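Local atomic coordinates of cobalamin-binding protein (Desulfitobacterium hafniense, PDB entry 4JGI), a protein that binds methylcobalamin through a helical domain and a Rossmann-like domain, and probably carries methyl groups for an O-demethylase. Residues T47-R52 against G56-G61; T96-L101 against L154-E159; I104-F109 against V120-I125; P141-L146 against K204-W209; N185-Q188 against D194-T197. One frame throughout, in Å; residues are numbered along the deposited sequence.

Contact 1 of 5, residues T47-R52 against G56-G61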
# COMPACT_ATOMS: atom_id res chain seq x y z
N THR A 47 -9.74 -3.94 -0.71
CA THR A 47 -9.38 -5.27 -1.07
C THR A 47 -10.24 -5.83 -2.19
O THR A 47 -9.76 -6.49 -3.13
CB THR A 47 -9.29 -6.16 0.14
OG1 THR A 47 -8.23 -5.69 1.00
CG2 THR A 47 -9.05 -7.57 -0.25
N LYS A 48 -11.51 -5.55 -2.10
CA LYS A 48 -12.47 -5.96 -3.14
C LYS A 48 -12.19 -5.25 -4.51
O LYS A 48 -12.30 -5.83 -5.57
CB LYS A 48 -13.90 -5.73 -2.64
CG LYS A 48 -14.34 -6.69 -1.53
CD LYS A 48 -15.68 -6.25 -0.90
CE LYS A 48 -15.98 -6.79 0.51
NZ LYS A 48 -16.02 -8.29 0.60
N VAL A 49 -11.76 -3.97 -4.50
CA VAL A 49 -11.26 -3.30 -5.71
C VAL A 49 -10.13 -4.09 -6.32
O VAL A 49 -10.15 -4.35 -7.54
CB VAL A 49 -10.83 -1.86 -5.42
CG1 VAL A 49 -10.28 -1.21 -6.66
CG2 VAL A 49 -12.05 -1.03 -4.97
N GLY A 50 -9.18 -4.52 -5.51
CA GLY A 50 -8.14 -5.33 -6.06
C GLY A 50 -8.58 -6.64 -6.66
O GLY A 50 -8.07 -7.01 -7.72
N GLU A 51 -9.54 -7.29 -6.01
CA GLU A 51 -10.06 -8.55 -6.54
C GLU A 51 -10.73 -8.32 -7.94
O GLU A 51 -10.56 -9.08 -8.88
CB GLU A 51 -11.11 -9.11 -5.57
CG GLU A 51 -10.46 -9.69 -4.32
CD GLU A 51 -11.42 -9.99 -3.16
OE1 GLU A 51 -12.67 -9.89 -3.30
OE2 GLU A 51 -10.91 -10.36 -2.09
N ARG A 52 -11.44 -7.21 -8.06
CA ARG A 52 -12.11 -6.80 -9.29
C ARG A 52 -11.19 -6.36 -10.43
O ARG A 52 -11.50 -6.52 -11.62
CB ARG A 52 -13.22 -5.79 -8.98
CG ARG A 52 -14.28 -6.33 -8.05
CD ARG A 52 -15.28 -5.32 -7.63
NE ARG A 52 -16.22 -4.96 -8.68
CZ ARG A 52 -17.30 -4.19 -8.42
NH1 ARG A 52 -17.53 -3.74 -7.17
NH2 ARG A 52 -18.15 -3.85 -9.37
N GLY A 56 -10.23 -8.76 -14.12
CA GLY A 56 -10.28 -8.06 -15.37
C GLY A 56 -11.47 -7.09 -15.52
O GLY A 56 -11.58 -6.48 -16.54
N GLU A 57 -12.31 -6.94 -14.50
CA GLU A 57 -13.44 -6.01 -14.52
C GLU A 57 -12.97 -4.55 -14.44
O GLU A 57 -13.43 -3.67 -15.18
CB GLU A 57 -14.40 -6.32 -13.39
CG GLU A 57 -15.64 -5.51 -13.37
CD GLU A 57 -16.48 -5.59 -12.08
OE1 GLU A 57 -16.20 -6.38 -11.12
OE2 GLU A 57 -17.43 -4.73 -12.02
N TYR A 58 -12.02 -4.34 -13.53
CA TYR A 58 -11.49 -3.03 -13.34
C TYR A 58 -10.11 -2.90 -14.05
O TYR A 58 -9.48 -3.89 -14.37
CB TYR A 58 -11.31 -2.76 -11.86
CG TYR A 58 -12.53 -2.37 -11.07
CD1 TYR A 58 -13.76 -2.13 -11.68
CD2 TYR A 58 -12.46 -2.25 -9.72
CE1 TYR A 58 -14.88 -1.78 -10.92
CE2 TYR A 58 -13.55 -1.89 -8.95
CZ TYR A 58 -14.77 -1.68 -9.54
OH TYR A 58 -15.87 -1.23 -8.77
N PHE A 59 -9.74 -1.64 -14.29
CA PHE A 59 -8.52 -1.25 -15.06
C PHE A 59 -7.61 -0.43 -14.17
O PHE A 59 -7.95 -0.12 -13.01
CB PHE A 59 -8.93 -0.46 -16.31
CG PHE A 59 -9.92 -1.21 -17.13
CD1 PHE A 59 -9.54 -2.41 -17.68
CD2 PHE A 59 -11.24 -0.80 -17.17
CE1 PHE A 59 -10.43 -3.17 -18.39
CE2 PHE A 59 -12.15 -1.53 -17.92
CZ PHE A 59 -11.73 -2.73 -18.48
N ILE A 60 -6.44 -0.07 -14.70
CA ILE A 60 -5.50 0.78 -13.95
C ILE A 60 -6.19 2.05 -13.44
O ILE A 60 -5.96 2.48 -12.31
CB ILE A 60 -4.28 1.15 -14.85
CG1 ILE A 60 -3.52 -0.15 -15.08
CG2 ILE A 60 -3.36 2.23 -14.27
CD1 ILE A 60 -3.08 -0.89 -13.84
N GLY A 61 -6.98 2.70 -14.28
CA GLY A 61 -7.66 3.91 -13.84
C GLY A 61 -8.45 3.70 -12.55
O GLY A 61 -8.46 4.57 -11.64

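Contact 2 of 5, residues T96-L101 against L154-E159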
# COMPACT_ATOMS: atom_id res chain seq x y z
N THR A 96 11.51 2.83 -6.14
CA THR A 96 11.79 2.16 -7.35
C THR A 96 13.33 2.04 -7.39
O THR A 96 14.02 3.03 -7.22
CB THR A 96 11.20 2.89 -8.56
OG1 THR A 96 9.75 2.81 -8.55
CG2 THR A 96 11.77 2.32 -9.84
N VAL A 97 13.81 0.82 -7.53
CA VAL A 97 15.21 0.51 -7.30
C VAL A 97 16.13 0.90 -8.46
O VAL A 97 15.72 1.17 -9.55
CB VAL A 97 15.34 -1.00 -7.04
CG1 VAL A 97 14.61 -1.41 -5.79
CG2 VAL A 97 14.97 -1.86 -8.23
N GLU A 98 17.41 0.86 -8.16
CA GLU A 98 18.45 1.22 -9.04
C GLU A 98 18.29 0.40 -10.36
O GLU A 98 18.14 -0.83 -10.42
CB GLU A 98 19.83 1.01 -8.37
CG GLU A 98 21.01 1.42 -9.30
CD GLU A 98 22.31 1.65 -8.58
OE1 GLU A 98 22.47 2.60 -7.88
OE2 GLU A 98 23.22 0.80 -8.76
N GLY A 99 18.35 1.16 -11.44
CA GLY A 99 18.28 0.59 -12.78
C GLY A 99 16.93 0.85 -13.40
O GLY A 99 16.80 0.63 -14.60
N ASP A 100 15.97 1.33 -12.57
CA ASP A 100 14.61 1.49 -13.01
C ASP A 100 14.03 2.88 -12.85
O ASP A 100 14.20 3.55 -11.87
CB ASP A 100 13.75 0.45 -12.30
CG ASP A 100 12.69 -0.14 -13.19
OD1 ASP A 100 11.73 0.64 -13.49
OD2 ASP A 100 12.76 -1.32 -13.62
N LEU A 101 13.27 3.30 -13.89
CA LEU A 101 12.63 4.62 -13.87
C LEU A 101 11.09 4.54 -13.83
O LEU A 101 10.39 5.61 -13.91
CB LEU A 101 13.01 5.44 -15.11
CG LEU A 101 14.51 5.62 -15.23
CD1 LEU A 101 14.79 6.39 -16.49
CD2 LEU A 101 15.13 6.38 -14.09
N LEU A 154 15.52 -6.02 -10.92
CA LEU A 154 15.20 -7.20 -10.12
C LEU A 154 16.48 -7.64 -9.37
O LEU A 154 16.43 -8.05 -8.17
CB LEU A 154 14.57 -8.29 -10.94
CG LEU A 154 13.36 -7.88 -11.77
CD1 LEU A 154 12.91 -9.11 -12.54
CD2 LEU A 154 12.30 -7.29 -10.84
N ASP A 155 17.62 -7.61 -10.07
CA ASP A 155 18.91 -7.78 -9.41
C ASP A 155 19.16 -6.79 -8.25
O ASP A 155 19.63 -7.18 -7.15
CB ASP A 155 20.06 -7.71 -10.43
CG ASP A 155 20.07 -8.89 -11.34
OD1 ASP A 155 19.42 -9.90 -10.99
OD2 ASP A 155 20.66 -8.76 -12.43
N SER A 156 18.86 -5.50 -8.44
CA SER A 156 19.04 -4.53 -7.39
C SER A 156 18.12 -4.83 -6.19
O SER A 156 18.46 -4.52 -5.07
CB SER A 156 18.74 -3.09 -7.85
OG SER A 156 19.57 -2.68 -8.88
N MET A 157 16.93 -5.37 -6.44
CA MET A 157 16.06 -5.82 -5.34
C MET A 157 16.79 -6.86 -4.47
O MET A 157 16.76 -6.77 -3.23
CB MET A 157 14.73 -6.38 -5.77
CG MET A 157 13.78 -5.45 -6.45
SD MET A 157 12.30 -6.33 -6.98
CE MET A 157 11.29 -5.03 -7.69
N ARG A 158 17.38 -7.85 -5.13
CA ARG A 158 18.13 -8.89 -4.42
C ARG A 158 19.31 -8.28 -3.69
O ARG A 158 19.53 -8.63 -2.50
CB ARG A 158 18.61 -9.93 -5.42
CG ARG A 158 19.39 -11.05 -4.73
CD ARG A 158 19.81 -12.18 -5.65
NE ARG A 158 20.31 -11.69 -6.90
CZ ARG A 158 21.44 -11.02 -7.09
NH1 ARG A 158 22.30 -10.79 -6.08
NH2 ARG A 158 21.72 -10.59 -8.32
N GLU A 159 20.03 -7.39 -4.33
CA GLU A 159 21.09 -6.70 -3.64
C GLU A 159 20.70 -5.89 -2.42
O GLU A 159 21.41 -5.81 -1.39
CB GLU A 159 21.83 -5.80 -4.61
CG GLU A 159 22.51 -6.60 -5.72
CD GLU A 159 22.95 -5.72 -6.89
OE1 GLU A 159 22.62 -4.50 -6.90
OE2 GLU A 159 23.65 -6.26 -7.79

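Contact 3 of 5, residues I104-F109 against V120-I125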
# COMPACT_ATOMS: atom_id res chain seq x y z
N ILE A 104 4.85 4.75 -12.08
CA ILE A 104 3.38 4.90 -12.02
C ILE A 104 2.74 3.96 -11.03
O ILE A 104 1.84 4.32 -10.23
CB ILE A 104 2.78 4.75 -13.42
CG1 ILE A 104 3.25 5.87 -14.32
CG2 ILE A 104 1.24 4.62 -13.40
CD1 ILE A 104 3.03 5.67 -15.81
N GLY A 105 3.15 2.71 -11.10
CA GLY A 105 2.63 1.70 -10.18
C GLY A 105 2.98 1.89 -8.71
O GLY A 105 2.14 1.79 -7.79
N LYS A 106 4.23 2.19 -8.50
CA LYS A 106 4.71 2.49 -7.14
C LYS A 106 3.87 3.60 -6.58
O LYS A 106 3.53 3.58 -5.40
CB LYS A 106 6.19 2.91 -7.23
CG LYS A 106 6.74 3.40 -5.88
CD LYS A 106 8.17 3.82 -5.94
CE LYS A 106 8.43 5.15 -6.73
NZ LYS A 106 8.00 6.45 -6.21
N ASN A 107 3.58 4.61 -7.39
CA ASN A 107 2.81 5.74 -6.86
C ASN A 107 1.34 5.44 -6.57
O ASN A 107 0.72 6.06 -5.72
CB ASN A 107 3.01 6.93 -7.79
CG ASN A 107 4.39 7.48 -7.75
OD1 ASN A 107 5.14 7.19 -6.89
ND2 ASN A 107 4.68 8.33 -8.68
N ILE A 108 0.74 4.52 -7.34
CA ILE A 108 -0.58 3.98 -7.02
C ILE A 108 -0.58 3.33 -5.65
O ILE A 108 -1.40 3.62 -4.80
CB ILE A 108 -1.11 3.04 -8.14
CG1 ILE A 108 -1.29 3.81 -9.41
CG2 ILE A 108 -2.36 2.35 -7.69
CD1 ILE A 108 -1.67 2.94 -10.61
N PHE A 109 0.42 2.51 -5.39
CA PHE A 109 0.60 1.92 -4.09
C PHE A 109 0.85 2.95 -3.01
O PHE A 109 0.22 2.84 -1.96
CB PHE A 109 1.69 0.87 -4.16
CG PHE A 109 2.02 0.29 -2.81
CD1 PHE A 109 1.16 -0.65 -2.20
CD2 PHE A 109 3.12 0.68 -2.12
CE1 PHE A 109 1.42 -1.12 -0.90
CE2 PHE A 109 3.38 0.17 -0.86
CZ PHE A 109 2.55 -0.75 -0.25
N VAL A 120 4.61 6.83 4.72
CA VAL A 120 5.33 6.32 3.63
C VAL A 120 6.51 7.28 3.35
O VAL A 120 6.30 8.51 3.10
CB VAL A 120 4.43 6.12 2.40
CG1 VAL A 120 5.25 5.66 1.22
CG2 VAL A 120 3.26 5.15 2.70
N PHE A 121 7.70 6.74 3.36
CA PHE A 121 8.92 7.45 2.96
C PHE A 121 9.26 7.04 1.51
O PHE A 121 9.84 5.97 1.26
CB PHE A 121 10.06 7.16 3.88
CG PHE A 121 9.77 7.47 5.32
CD1 PHE A 121 9.13 6.58 6.15
CD2 PHE A 121 10.15 8.73 5.85
CE1 PHE A 121 8.84 6.88 7.47
CE2 PHE A 121 9.84 9.06 7.17
CZ PHE A 121 9.20 8.11 7.98
N ASP A 122 8.79 7.87 0.57
CA ASP A 122 9.02 7.65 -0.83
C ASP A 122 10.33 8.18 -1.30
O ASP A 122 10.55 9.42 -1.25
CB ASP A 122 7.84 8.22 -1.62
CG ASP A 122 8.02 8.12 -3.11
OD1 ASP A 122 8.71 7.19 -3.59
OD2 ASP A 122 7.36 8.96 -3.82
N LEU A 123 11.24 7.28 -1.66
CA LEU A 123 12.57 7.66 -2.04
C LEU A 123 12.69 7.98 -3.56
O LEU A 123 13.72 8.41 -4.05
CB LEU A 123 13.60 6.59 -1.68
CG LEU A 123 13.66 6.30 -0.16
CD1 LEU A 123 14.64 5.22 0.10
CD2 LEU A 123 14.24 7.50 0.55
N GLY A 124 11.63 7.74 -4.31
CA GLY A 124 11.59 8.04 -5.73
C GLY A 124 12.07 6.94 -6.65
O GLY A 124 11.85 5.77 -6.35
N ILE A 125 12.76 7.26 -7.73
CA ILE A 125 13.21 6.26 -8.76
C ILE A 125 14.73 6.06 -8.82
O ILE A 125 15.45 7.00 -8.37
CB ILE A 125 12.66 6.61 -10.15
CG1 ILE A 125 13.14 7.96 -10.63
CG2 ILE A 125 11.14 6.68 -10.09
CD1 ILE A 125 12.66 8.33 -12.00

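Contact 4 of 5, residues P141-L146 against K204-W209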
# COMPACT_ATOMS: atom_id res chain seq x y z
N PRO A 141 11.69 1.32 9.61
CA PRO A 141 10.34 0.99 9.18
C PRO A 141 9.96 -0.42 9.48
O PRO A 141 10.80 -1.31 9.56
CB PRO A 141 10.44 1.12 7.67
CG PRO A 141 11.86 0.70 7.36
CD PRO A 141 12.66 1.33 8.47
N GLU A 142 8.67 -0.65 9.53
CA GLU A 142 8.13 -2.03 9.57
C GLU A 142 8.27 -2.78 8.25
O GLU A 142 8.37 -4.02 8.21
CB GLU A 142 6.66 -1.96 9.91
CG GLU A 142 6.26 -1.65 11.37
CD GLU A 142 6.57 -0.26 11.97
OE1 GLU A 142 6.67 0.78 11.31
OE2 GLU A 142 6.72 -0.22 13.22
N ILE A 143 8.17 -2.04 7.15
CA ILE A 143 8.09 -2.56 5.77
C ILE A 143 9.01 -1.79 4.83
O ILE A 143 9.10 -0.54 4.92
CB ILE A 143 6.65 -2.48 5.23
CG1 ILE A 143 5.68 -3.22 6.16
CG2 ILE A 143 6.57 -3.02 3.80
CD1 ILE A 143 4.20 -2.98 5.95
N VAL A 144 9.69 -2.53 3.98
CA VAL A 144 10.39 -1.98 2.84
C VAL A 144 9.70 -2.47 1.58
O VAL A 144 9.49 -3.66 1.42
CB VAL A 144 11.85 -2.39 2.81
CG1 VAL A 144 12.56 -1.82 1.55
CG2 VAL A 144 12.55 -1.86 4.03
N GLY A 145 9.26 -1.53 0.73
CA GLY A 145 8.59 -1.87 -0.53
C GLY A 145 9.46 -1.42 -1.70
O GLY A 145 9.94 -0.26 -1.73
N LEU A 146 9.70 -2.35 -2.59
CA LEU A 146 10.60 -2.19 -3.70
C LEU A 146 9.84 -2.45 -5.02
O LEU A 146 9.16 -3.47 -5.17
CB LEU A 146 11.78 -3.15 -3.67
CG LEU A 146 12.60 -3.11 -2.37
CD1 LEU A 146 13.64 -4.23 -2.35
CD2 LEU A 146 13.20 -1.80 -2.09
N LYS A 204 -3.29 -4.86 1.28
CA LYS A 204 -3.88 -6.00 2.04
C LYS A 204 -2.77 -6.76 2.77
O LYS A 204 -2.89 -7.04 3.98
CB LYS A 204 -4.64 -6.97 1.15
CG LYS A 204 -5.27 -8.13 1.97
CD LYS A 204 -5.83 -9.18 1.00
CE LYS A 204 -6.39 -10.44 1.64
NZ LYS A 204 -7.34 -11.29 0.81
N ILE A 205 -1.72 -7.07 2.04
CA ILE A 205 -0.54 -7.76 2.63
C ILE A 205 0.07 -6.98 3.77
O ILE A 205 0.37 -7.51 4.88
CB ILE A 205 0.46 -8.15 1.56
CG1 ILE A 205 -0.07 -9.20 0.59
CG2 ILE A 205 1.80 -8.56 2.18
CD1 ILE A 205 0.65 -9.30 -0.72
N CYS A 206 0.27 -5.71 3.55
CA CYS A 206 0.93 -4.87 4.50
C CYS A 206 0.09 -4.66 5.78
O CYS A 206 0.60 -4.65 6.90
CB CYS A 206 1.22 -3.52 3.85
SG CYS A 206 2.55 -3.51 2.61
N GLN A 207 -1.21 -4.54 5.57
CA GLN A 207 -2.13 -4.45 6.72
C GLN A 207 -2.11 -5.71 7.62
O GLN A 207 -2.11 -5.57 8.84
CB GLN A 207 -3.54 -4.17 6.26
CG GLN A 207 -3.76 -2.76 5.75
CD GLN A 207 -3.84 -1.63 6.80
OE1 GLN A 207 -3.18 -1.63 7.85
NE2 GLN A 207 -4.65 -0.63 6.49
N ARG A 208 -1.97 -6.88 7.01
CA ARG A 208 -1.83 -8.12 7.74
C ARG A 208 -0.55 -8.13 8.57
O ARG A 208 -0.53 -8.65 9.69
CB ARG A 208 -1.92 -9.35 6.82
CG ARG A 208 -3.29 -9.56 6.19
CD ARG A 208 -3.38 -10.65 5.20
NE ARG A 208 -4.80 -10.97 4.97
CZ ARG A 208 -5.26 -12.17 4.58
NH1 ARG A 208 -4.40 -13.08 4.18
NH2 ARG A 208 -6.60 -12.42 4.51
N TRP A 209 0.56 -7.61 8.00
CA TRP A 209 1.81 -7.58 8.79
C TRP A 209 1.84 -6.64 9.99
O TRP A 209 2.57 -6.87 10.96
CB TRP A 209 2.87 -7.16 7.80
CG TRP A 209 3.31 -8.21 6.84
CD1 TRP A 209 3.26 -9.59 7.00
CD2 TRP A 209 3.98 -7.98 5.61
NE1 TRP A 209 3.84 -10.20 5.93
CE2 TRP A 209 4.28 -9.23 5.05
CE3 TRP A 209 4.32 -6.82 4.87
CZ2 TRP A 209 4.92 -9.38 3.83
CZ3 TRP A 209 4.96 -6.98 3.67
CH2 TRP A 209 5.31 -8.22 3.17

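Contact 5 of 5, residues N185-Q188 against D194-T197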
# COMPACT_ATOMS: atom_id res chain seq x y z
N ASN A 185 8.33 -16.67 -8.22
CA ASN A 185 9.70 -16.98 -8.59
C ASN A 185 10.69 -15.82 -8.34
O ASN A 185 11.79 -15.97 -7.82
CB ASN A 185 9.78 -17.44 -10.05
CG ASN A 185 11.21 -17.68 -10.49
OD1 ASN A 185 11.85 -18.67 -10.09
ND2 ASN A 185 11.74 -16.78 -11.31
N VAL A 186 10.27 -14.62 -8.75
CA VAL A 186 11.09 -13.41 -8.52
C VAL A 186 11.16 -13.15 -6.98
O VAL A 186 12.24 -12.85 -6.47
CB VAL A 186 10.49 -12.19 -9.23
CG1 VAL A 186 11.24 -10.93 -8.88
CG2 VAL A 186 10.42 -12.43 -10.73
N CYS A 187 10.08 -13.36 -6.25
CA CYS A 187 10.03 -13.11 -4.83
C CYS A 187 11.07 -14.01 -4.12
O CYS A 187 11.86 -13.55 -3.31
CB CYS A 187 8.64 -13.36 -4.30
SG CYS A 187 8.41 -13.06 -2.55
N GLN A 188 11.05 -15.29 -4.48
CA GLN A 188 12.08 -16.22 -3.98
C GLN A 188 13.54 -15.86 -4.34
O GLN A 188 14.42 -15.93 -3.47
CB GLN A 188 11.77 -17.60 -4.50
CG GLN A 188 10.53 -18.11 -3.80
CD GLN A 188 10.72 -18.28 -2.30
OE1 GLN A 188 11.72 -18.87 -1.88
NE2 GLN A 188 9.78 -17.76 -1.47
N ASP A 194 6.98 -11.12 0.46
CA ASP A 194 5.83 -11.34 -0.40
C ASP A 194 5.96 -10.41 -1.61
O ASP A 194 6.85 -9.56 -1.68
CB ASP A 194 4.52 -11.06 0.31
CG ASP A 194 3.35 -12.06 -0.16
OD1 ASP A 194 3.40 -12.66 -1.29
OD2 ASP A 194 2.41 -12.16 0.65
N PHE A 195 5.09 -10.63 -2.60
CA PHE A 195 5.01 -9.85 -3.80
C PHE A 195 3.52 -9.52 -4.02
O PHE A 195 2.66 -10.16 -3.51
CB PHE A 195 5.51 -10.58 -5.02
CG PHE A 195 4.63 -11.72 -5.39
CD1 PHE A 195 4.78 -12.92 -4.73
CD2 PHE A 195 3.64 -11.59 -6.38
CE1 PHE A 195 3.98 -14.01 -5.00
CE2 PHE A 195 2.81 -12.68 -6.62
CZ PHE A 195 3.01 -13.89 -5.94
N SER A 196 3.25 -8.39 -4.65
CA SER A 196 1.83 -7.98 -4.86
C SER A 196 1.32 -8.36 -6.21
O SER A 196 2.03 -8.15 -7.18
CB SER A 196 1.64 -6.45 -4.63
OG SER A 196 2.74 -5.78 -5.13
N THR A 197 0.03 -8.67 -6.32
CA THR A 197 -0.57 -8.79 -7.70
C THR A 197 -0.97 -7.40 -8.31
O THR A 197 -0.95 -7.13 -9.52
CB THR A 197 -1.79 -9.72 -7.67
OG1 THR A 197 -2.76 -9.21 -6.74
CG2 THR A 197 -1.34 -11.15 -7.23

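Contact 1 of 5, residues T47-R52 against G56-G61
Arg52, near the end of helix 32-54, and Glu57, just past it, run side by side in the same direction and pair their charges. The guanidinium grips the carboxylate side-on: NE of Arg52 meets OE1 of Glu57 at 2.8 Å from above the carboxylate plane, and NH2 of Arg52 reaches OE2 of Glu57 on its syn side at 2.9 Å, almost straight (171°). The remaining nitrogen, NH1, turns to Asp13 and Ser12. Backbone bonding adds a second link, Tyr58 N to Arg52 O at 2.9 Å, with a weak bond from Glu57 N to the same oxygen. Packing completes the set. CB of Arg52 makes a CH-pi contact 4.0 Å from the centroid of the Tyr58 ring, while the Tyr58 OH, hydrogen-bonded to Ser12 O, lies 3.3 Å above the centre of the Arg52 guanidinium. CG1 of Val49 touches CD2 of Tyr58 at 3.9 Å. A leucine in place of Arg52 would probably leave the carboxylates of Glu57 and Asp13 without their shared cation. Gly56, with positive phi, closes the helix in a Schellman motif, and Phe59 sits at the N-cap position of helix 60-77: a helix-to-helix connection within the four-helix B12-binding domain.

Contact 2 of 5, residues T96-L101 against L154-E159
Val97 opens the contact by resting its two methyls on the helix 151-166: CG2 lies 4.0 Å from CB of Ser156, and CG1 of Val97 is 4.2 Å from CG of Met157, the two side chains crossing at about a right angle. At Glu98 the link becomes polar. Its carbonyl O accepts from OG of Ser156 at 2.8 Å, the hydroxyl tilted 34° from the carbonyl plane. Ser156 OG also lies within bonding reach of Leu152 O one turn back, so its one proton must serve both carbonyls. Replacing Ser156 by an alanine removes the hydroxyl and would probably leave the Glu98 carbonyl without its partner on helix 151-166, with only Val97 packing between the segments. Gly99 follows at positive phi, where any side chain would collide with the carbonyl O of Glu98, in a type II turn closed by Asp100 N to Val97 O at 3.0 Å. Asp100 then bonds through OD1 to ND1 of His102 and through OD2 to N of Val149 and Leu150. His102 is the axial cobalt ligand, and Asp100 begins the Asp-x-His-x-x-Gly signature of the cobalamin-binding Rossmann-like fold, consistent with the turn helping to place Asp100 as a second-shell partner of that ligand.

Contact 3 of 5, residues I104-F109 against V120-I125
Lys106 reaches Asp122 by an extended start and a hooked end: CG stands anti to the backbone N (chi1 174°), and bends at chi3 and chi4 swing NZ round to the carboxylate. Asp122 likewise sets CG anti to its own backbone N, which turns the carboxylate toward the helix. NZ of Lys106 meets OD1 of Asp122 at 2.8 Å on the syn side, 20° out of the carboxylate plane, in a hydrogen-bonded salt bridge. The same oxygen is taken from the opposite face by the backbone N of Gly124, whose 3.1 Å bond to Asp122 OD1 makes an Asx turn. Two donors thus grip OD1, which should fix the rotation of the carboxylate. The ammonium has its own second partner in OD1 of Asn107, 3.0 Å from Lys106 NZ, the Asn107 amide standing 78° to the Asp122 carboxylate. CE of Lys106 also packs against Gly124 O at 3.5 Å. On the far oxygen, OD2, Asp122 forms a salt bridge with Arg110, one turn along the same helix. The contact therefore ties the helix to the second strand of the crossover formed by strand 91-96, helix 104-115 and strand 119-122. The aliphatic part of Lys106 lies on Leu94 and Thr96 of the first strand, Ile104 N bonds to the cobalamin, Ile108 packs on helix 60-77 and Ala199, and Phe109 on helix 199-209.

Contact 4 of 5, residues P141-L146 against K204-W209
Ile143 and Cys206 are the nearest pair of CA atoms between residues 141-146 and 204-209, 7.6 Å apart, a spacing bridged by side chains with no hydrogen bond across. The reaching is done by the end of Ile143. Its CG1 branch lies beside the backbone N (chi1 -56°) and then runs out extended (chi2 167°), which carries CD1 to the helix. There CD1 of Ile143 lies against CB of Cys206 at 3.7 Å and against SG of Cys206 at 3.8 Å. The same methyl meets Trp209 at the edge of its indole, in the ring plane, with CD1 of Ile143 4.0 Å from CE3 of Trp209. CG1 of Ile143 follows at 4.1 Å from that CE3, and the two side chains cross at about a right angle. The indole is backed within its own helix by CG2 of Ile205, 3.5 Å above one face. The hydrophobic cluster widens through Ile176, which touches both Ile143 and Trp209, and Phe118, which touches Cys206. Such packing of a helix on a central strand is typical of the core of a Rossmann-like alpha/beta domain, here with the C-terminal helix on one side of the parallel sheet. Gly145 and Leu146, further along the strand, touch the cobalamin, so the core continues directly into the cofactor pocket.

Contact 5 of 5, residues N185-Q188 against D194-T197
The last crossover of the Rossmann-like domain, strand 174-178, helix 184-190 and strand 194-195, is closed where Cys187 packs on Phe195 and Asp194. The helix contributes a single small side chain. Cys187 sets SG anti to its backbone N (chi1 -179°), which sends the sulfur to the main chain of the strand: SG of Cys187 lies 3.7 Å from C of Asp194 and 3.8 Å from CA of Asp194. Its CB does the other half of the work, meeting CD1 of the Phe195 ring at 3.9 Å from an oblique direction. Phe195 is turned to receive it with CG held between its backbone N and carbonyl carbon (chi1 68°), a cramped rotamer that brings the ring up beside the helix. With only a cysteine between them, the CA atoms of Cys187 and Phe195 lie 6.1 Å apart. The strand backbone has a local brace as well: Phe195 N donates to OD1 of its neighbour Asp194 at 2.9 Å, on the anti side of the carboxylate. The CB of Asp194 points away from helix 184-190, and its side chain touches Ile205 and Trp209. Ile177, in the adjoining strand, touches the side chains of both Val186 and Phe195 and bonds by its backbone to Asp194 and Ser196. This short strand is one edge of the parallel sheet, with Phe195 against helix 184-190 and Asp194 against helix 199-209. Just beyond it Ser196 touches the cobalamin, and Thr197 bonds to Asp54 at the end of helix 32-54.

Contact 1 lies in the N-terminal helical domain; contacts 2, 3 and 5 lie in the Rossmann-like domain, where contact 4 joins the central strand to the C-terminal helix. Along the chain contact 1 closes before the others open, contact 3 is nested within the loop closed by contact 2, contact 5 within that of contact 4, and contacts 2 and 4 interleave. Centres of contacts 3 and 4, and of 4 and 5, are 13 Å apart, all reaching one parallel sheet, whereas contacts 1 and 2 are 27 Å apart. The domains meet, among other places, at Ile60-Ile108 and Thr47-Lys204. Each contact has a pocket residue in one segment, so the packing also frames the cobalamin site.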